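PDB 2EK1: RNA-binding protein 12 from Homo sapiens, which probably binds RNA through an RNA recognition motif, the domain captured here as a disulfide-linked dimer. Local coordinates for residues 37-42 and 75-80; 47-52 and 57-62. All coordinates share one frame; numbering follows the deposited sequence.

Interaction 1: 37-42 and 75-80; sequences YGYQVI and IDLNDR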
loop_
_atom_site.group_PDB
_atom_site.type_symbol
_atom_site.label_atom_id
_atom_site.label_comp_id
_atom_site.label_asym_id
_atom_site.label_seq_id
_atom_site.Cartn_x
_atom_site.Cartn_y
_atom_site.Cartn_z
ATOM N N TYR A 37 16.137 0.873 8.828
ATOM C CA TYR A 37 16.777 0.361 10.069
ATOM C C TYR A 37 17.228 1.545 10.899
ATOM O O TYR A 37 17.866 2.487 10.411
ATOM C CB TYR A 37 17.972 -0.585 9.746
ATOM C CG TYR A 37 18.675 -1.197 10.996
ATOM C CD1 TYR A 37 19.798 -0.573 11.566
ATOM C CD2 TYR A 37 18.178 -2.366 11.620
ATOM C CE1 TYR A 37 20.424 -1.087 12.760
ATOM C CE2 TYR A 37 18.790 -2.889 12.802
ATOM C CZ TYR A 37 19.921 -2.213 13.365
ATOM O OH TYR A 37 20.486 -2.623 14.571
ATOM N N GLY A 38 16.828 1.547 12.143
ATOM C CA GLY A 38 17.248 2.637 12.970
ATOM C C GLY A 38 16.148 3.659 12.957
ATOM O O GLY A 38 16.248 4.697 13.666
ATOM N N TYR A 39 15.092 3.443 12.175
ATOM C CA TYR A 39 14.042 4.464 12.232
ATOM C C TYR A 39 12.661 4.092 12.768
ATOM O O TYR A 39 11.750 4.883 12.674
ATOM C CB TYR A 39 13.903 5.232 10.863
ATOM C CG TYR A 39 14.986 6.258 10.567
ATOM C CD1 TYR A 39 14.763 7.630 10.735
ATOM C CD2 TYR A 39 16.249 5.832 10.248
ATOM C CE1 TYR A 39 15.810 8.572 10.610
ATOM C CE2 TYR A 39 17.317 6.726 10.141
ATOM C CZ TYR A 39 17.107 8.109 10.339
ATOM O OH TYR A 39 18.251 8.927 10.370
ATOM N N GLN A 40 12.449 2.908 13.323
ATOM C CA GLN A 40 11.104 2.630 13.906
ATOM C C GLN A 40 9.843 2.583 12.996
ATOM O O GLN A 40 8.687 2.930 13.331
ATOM C CB GLN A 40 10.883 3.568 15.076
ATOM C CG GLN A 40 11.904 3.403 16.227
ATOM C CD GLN A 40 13.391 3.550 15.813
ATOM O OE1 GLN A 40 14.189 2.621 15.997
ATOM N NE2 GLN A 40 13.752 4.701 15.257
ATOM N N VAL A 41 10.092 2.105 11.802
ATOM C CA VAL A 41 9.046 1.889 10.862
ATOM C C VAL A 41 8.283 0.730 11.501
ATOM O O VAL A 41 8.879 -0.164 12.065
ATOM C CB VAL A 41 9.747 1.476 9.550
ATOM C CG1 VAL A 41 10.314 0.088 9.686
ATOM C CG2 VAL A 41 8.852 1.546 8.407
ATOM N N ILE A 42 6.967 0.714 11.407
ATOM C CA ILE A 42 6.169 -0.357 11.919
ATOM C C ILE A 42 6.379 -1.534 10.972
ATOM O O ILE A 42 6.003 -1.445 9.772
ATOM C CB ILE A 42 4.705 0.017 11.888
ATOM C CG1 ILE A 42 4.514 1.253 12.792
ATOM C CG2 ILE A 42 3.925 -1.168 12.269
ATOM C CD1 ILE A 42 3.150 1.896 12.777
ATOM N N ILE A 75 13.237 13.067 6.044
ATOM C CA ILE A 75 14.369 13.944 5.899
ATOM C C ILE A 75 15.697 13.262 5.730
ATOM O O ILE A 75 16.417 13.519 4.778
ATOM C CB ILE A 75 14.486 14.932 7.104
ATOM C CG1 ILE A 75 13.262 15.869 7.058
ATOM C CG2 ILE A 75 15.841 15.680 6.989
ATOM C CD1 ILE A 75 13.117 16.795 8.301
ATOM N N ASP A 76 15.982 12.308 6.607
ATOM C CA ASP A 76 17.280 11.680 6.634
ATOM C C ASP A 76 17.524 10.633 5.581
ATOM O O ASP A 76 18.686 10.476 5.196
ATOM C CB ASP A 76 17.549 11.031 8.010
ATOM C CG ASP A 76 17.620 12.062 9.157
ATOM O OD1 ASP A 76 17.490 11.619 10.314
ATOM O OD2 ASP A 76 17.797 13.283 8.889
ATOM N N LEU A 77 16.467 9.969 5.090
ATOM C CA LEU A 77 16.636 8.874 4.090
ATOM C C LEU A 77 16.293 9.167 2.659
ATOM O O LEU A 77 16.563 8.318 1.853
ATOM C CB LEU A 77 15.844 7.588 4.499
ATOM C CG LEU A 77 16.316 7.212 5.954
ATOM C CD1 LEU A 77 15.368 6.269 6.692
ATOM C CD2 LEU A 77 17.767 6.631 5.943
ATOM N N ASN A 78 15.710 10.320 2.351
ATOM C CA ASN A 78 15.367 10.649 0.954
ATOM C C ASN A 78 16.662 10.616 0.168
ATOM O O ASN A 78 17.675 11.126 0.637
ATOM C CB ASN A 78 14.730 12.040 0.827
ATOM C CG ASN A 78 14.218 12.307 -0.559
ATOM O OD1 ASN A 78 13.423 11.544 -1.088
ATOM N ND2 ASN A 78 14.690 13.389 -1.169
ATOM N N ASP A 79 16.606 9.991 -1.014
ATOM C CA ASP A 79 17.753 9.847 -1.891
ATOM C C ASP A 79 18.798 8.814 -1.472
ATOM O O ASP A 79 19.814 8.710 -2.149
ATOM C CB ASP A 79 18.438 11.210 -2.203
ATOM C CG ASP A 79 17.642 12.057 -3.251
ATOM O OD1 ASP A 79 16.832 11.491 -4.004
ATOM O OD2 ASP A 79 17.846 13.288 -3.362
ATOM N N ARG A 80 18.585 8.046 -0.402
ATOM C CA ARG A 80 19.573 7.019 -0.050
ATOM C C ARG A 80 19.292 5.854 -0.957
ATOM O O ARG A 80 18.200 5.713 -1.454
ATOM C CB ARG A 80 19.439 6.566 1.380
ATOM C CG ARG A 80 19.539 7.757 2.215
ATOM C CD ARG A 80 20.607 7.666 3.314
ATOM N NE ARG A 80 20.558 8.955 4.043
ATOM C CZ ARG A 80 20.834 10.157 3.495
ATOM N NH1 ARG A 80 20.735 11.265 4.227
ATOM N NH2 ARG A 80 21.223 10.273 2.210
#

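Interaction 2: 47-52 and 57-62; sequences CLKYNE and TGEAMV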
loop_
_atom_site.group_PDB
_atom_site.type_symbol
_atom_site.label_atom_id
_atom_site.label_comp_id
_atom_site.label_asym_id
_atom_site.label_seq_id
_atom_site.Cartn_x
_atom_site.Cartn_y
_atom_site.Cartn_z
ATOM N N CYS A 47 3.168 -1.858 2.311
ATOM C CA CYS A 47 2.288 -2.385 1.215
ATOM C C CYS A 47 3.022 -1.956 -0.039
ATOM O O CYS A 47 3.577 -0.885 -0.055
ATOM C CB CYS A 47 0.839 -1.834 1.289
ATOM S SG CYS A 47 0.742 -0.174 0.698
ATOM N N LEU A 48 3.025 -2.785 -1.072
ATOM C CA LEU A 48 3.715 -2.551 -2.283
ATOM C C LEU A 48 2.674 -2.326 -3.345
ATOM O O LEU A 48 1.680 -3.116 -3.431
ATOM C CB LEU A 48 4.499 -3.785 -2.708
ATOM C CG LEU A 48 5.667 -4.290 -1.816
ATOM C CD1 LEU A 48 6.304 -5.488 -2.475
ATOM C CD2 LEU A 48 6.792 -3.206 -1.573
ATOM N N LYS A 49 2.911 -1.318 -4.198
ATOM C CA LYS A 49 1.953 -1.049 -5.227
ATOM C C LYS A 49 2.218 -1.862 -6.512
ATOM O O LYS A 49 3.351 -2.145 -6.854
ATOM C CB LYS A 49 1.929 0.471 -5.541
ATOM C CG LYS A 49 1.280 1.260 -4.433
ATOM C CD LYS A 49 1.432 2.820 -4.633
ATOM C CE LYS A 49 0.483 3.452 -3.711
ATOM N NZ LYS A 49 0.623 4.899 -3.798
ATOM N N TYR A 50 1.136 -2.214 -7.206
ATOM C CA TYR A 50 1.306 -2.965 -8.468
ATOM C C TYR A 50 0.358 -2.338 -9.495
ATOM O O TYR A 50 -0.760 -1.988 -9.167
ATOM C CB TYR A 50 0.929 -4.463 -8.274
ATOM C CG TYR A 50 1.856 -5.225 -7.367
ATOM C CD1 TYR A 50 1.708 -5.150 -5.980
ATOM C CD2 TYR A 50 2.871 -6.018 -7.900
ATOM C CE1 TYR A 50 2.556 -5.874 -5.124
ATOM C CE2 TYR A 50 3.754 -6.739 -7.073
ATOM C CZ TYR A 50 3.577 -6.664 -5.690
ATOM O OH TYR A 50 4.416 -7.425 -4.906
ATOM N N ASN A 51 0.776 -2.202 -10.720
ATOM C CA ASN A 51 -0.131 -1.656 -11.725
ATOM C C ASN A 51 -1.227 -2.636 -12.105
ATOM O O ASN A 51 -1.355 -3.769 -11.565
ATOM C CB ASN A 51 0.632 -1.255 -13.014
ATOM C CG ASN A 51 1.493 -2.369 -13.537
ATOM O OD1 ASN A 51 1.129 -3.554 -13.468
ATOM N ND2 ASN A 51 2.653 -2.019 -14.046
ATOM N N GLU A 52 -1.985 -2.245 -13.135
ATOM C CA GLU A 52 -3.084 -3.041 -13.569
ATOM C C GLU A 52 -2.640 -4.360 -14.205
ATOM O O GLU A 52 -3.366 -5.359 -14.206
ATOM C CB GLU A 52 -4.032 -2.140 -14.470
ATOM C CG GLU A 52 -3.777 -2.106 -15.991
ATOM C CD GLU A 52 -2.455 -1.384 -16.481
ATOM O OE1 GLU A 52 -1.595 -0.931 -15.644
ATOM O OE2 GLU A 52 -2.282 -1.268 -17.759
ATOM N N THR A 57 5.090 -1.399 -9.154
ATOM C CA THR A 57 5.472 -0.068 -9.704
ATOM C C THR A 57 6.780 0.560 -9.118
ATOM O O THR A 57 7.200 1.587 -9.612
ATOM C CB THR A 57 4.413 0.945 -9.445
ATOM O OG1 THR A 57 4.244 1.022 -8.030
ATOM C CG2 THR A 57 3.012 0.500 -10.051
ATOM N N GLY A 58 7.424 -0.060 -8.099
ATOM C CA GLY A 58 8.601 0.582 -7.514
ATOM C C GLY A 58 8.147 1.501 -6.394
ATOM O O GLY A 58 8.938 2.226 -5.829
ATOM N N GLU A 59 6.862 1.441 -6.023
ATOM C CA GLU A 59 6.305 2.317 -4.986
ATOM C C GLU A 59 5.780 1.534 -3.788
ATOM O O GLU A 59 5.365 0.373 -3.935
ATOM C CB GLU A 59 5.173 3.191 -5.580
ATOM C CG GLU A 59 5.682 4.168 -6.641
ATOM C CD GLU A 59 4.638 5.071 -7.269
ATOM O OE1 GLU A 59 3.488 5.167 -6.769
ATOM O OE2 GLU A 59 5.012 5.701 -8.282
ATOM N N ALA A 60 5.740 2.179 -2.625
ATOM C CA ALA A 60 5.273 1.522 -1.399
ATOM C C ALA A 60 4.770 2.585 -0.414
ATOM O O ALA A 60 4.998 3.781 -0.629
ATOM C CB ALA A 60 6.355 0.798 -0.818
HETATM N N MSE A 61 4.059 2.152 0.593
HETATM C CA MSE A 61 3.522 2.985 1.650
HETATM C C MSE A 61 4.097 2.223 2.822
HETATM O O MSE A 61 4.164 0.964 2.813
HETATM C CB MSE A 61 1.995 2.923 1.700
HETATM C CG MSE A 61 1.328 3.302 0.394
HETATM SE SE MSE A 61 -0.588 3.277 0.627
HETATM C CE MSE A 61 -0.517 5.085 1.299
ATOM N N VAL A 62 4.498 2.981 3.823
ATOM C CA VAL A 62 5.116 2.429 5.001
ATOM C C VAL A 62 4.700 3.382 6.174
ATOM O O VAL A 62 4.493 4.607 5.980
ATOM C CB VAL A 62 6.627 2.420 4.677
ATOM C CG1 VAL A 62 7.394 3.168 5.631
ATOM C CG2 VAL A 62 7.125 1.028 4.362
HETATM O O HOH W 1 5.938 -1.480 -5.934
#

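Interaction 1: 37-42 and 75-80
Tyr-39 and Leu-77 meet as a CH-pi pair at the surface of the domain. The methyl carbon CD1 of Leu-77 stands over one face of the tyrosine ring, 3.9 Å from its centroid and 19° off the ring normal, shifted toward the CG and CD2 side; its nearest ring atom is CD2 of Tyr-39, at 3.7 Å. The two side chains run alongside in opposing senses, one coming from the loop and the other from the last turn of helix 67-77. The far end of the same ring has a polar neighbour. Tyr-39 OH lies 2.8 Å from Asp-76 OD1, probably a hydrogen bond, although the phenol proton could turn to another acceptor instead. Ring and carboxylate planes stand 75° apart, and OD1 is the carboxylate oxygen that meets the ring edge, in the plane of the ring. In Asp-76 the CG carbon lies opposite the carbonyl carbon (chi1 -64°), which swings the carboxylate round to the phenol oxygen.

Further out, Ala-73 of the same helix also touches Tyr-39, while Leu-77 packs on Phe-35 and Phe-36. Just past the contact, a type II turn from Leu-77 to Arg-80 closes with the bond from Arg-80 N to Leu-77 O, 3.0 Å, and leads the chain out of the helix. On the loop side, Gln-40 NE2 bonds back to Gly-38 O at 3.0 Å, a bond that spans Tyr-39 and comes from above the carbonyl plane. One amphipathic residue thus joins loop to helix, its ring serving apolar packing and its hydroxyl meeting an acid.

Interaction 2: 47-52 and 57-62
Cys-47 opens the pairing with Met-61, a selenomethionine in this crystal, through two backbone hydrogen bonds: Cys-47 N to Met-61 O at 3.0 Å and Met-61 N to Cys-47 O at 3.1 Å. Beside this hydrogen-bonded pair the cysteine sulfur SG rests 3.5 Å from Met-61 CB, placed there by a chi1 of 77° that tucks it between the backbone N and the carbonyl carbon. That sulfur is also joined in a disulfide to Cys-47 of the second subunit. Leu-48 faces Ala-60 in a non-hydrogen-bonded pair on the other face of the sheet, with CD2 of Leu-48 and CB of Ala-60 4.1 Å apart; Ile-32 of helix 29-35 touches the leucine.

Lys-49 returns to the cysteine's face. Its N-H runs almost straight to Glu-59 O, 3.0 Å at 178°, and its extended chain crosses Glu-59 at a slant, leaving NZ 4.1 Å from Glu-59 OE1, opposite charges near but not paired. Lys-49 O accepts from Thr-57 N, and a water donates to both Lys-49 O and Glu-59 O while accepting from Gly-58 N, where the second strand turns its corner. Tyr-50 OH is hydrogen-bonded to Tyr-50 OH of the second subunit. At Asn-51 the backbone N meets the methyl CG2 of Thr-57, and OD1 takes a hydrogen bond from Met-55 N.

Strands 47-50 and 59-64 are the second and third of the beta-alpha-beta-beta-alpha-beta RNA recognition motif. Helices pack on the face of Leu-48 and Ala-60; the opposite face, with Cys-47, Lys-49 and Met-61, is the side through which such motifs usually bind RNA.

The two contacts show how one small alpha-beta domain uses different chemistry in different places. Interaction 1 is a surface contact resting on a few side chains, and it ties the loop after helix 29-35 to the end of helix 67-77. Interaction 2 is larger, partly buried and carried mainly by backbone hydrogen bonds between strands, and it lies next to the second subunit, which does not touch interaction 1. Their centres are about 18 Å apart, yet Val-41 CG2 and Val-62 CG1 bring them together at 3.5 Å. In sequence, 47-52 and 57-62 fall between the two halves of interaction 1, and strand 59-64 leads on into helix 67-77.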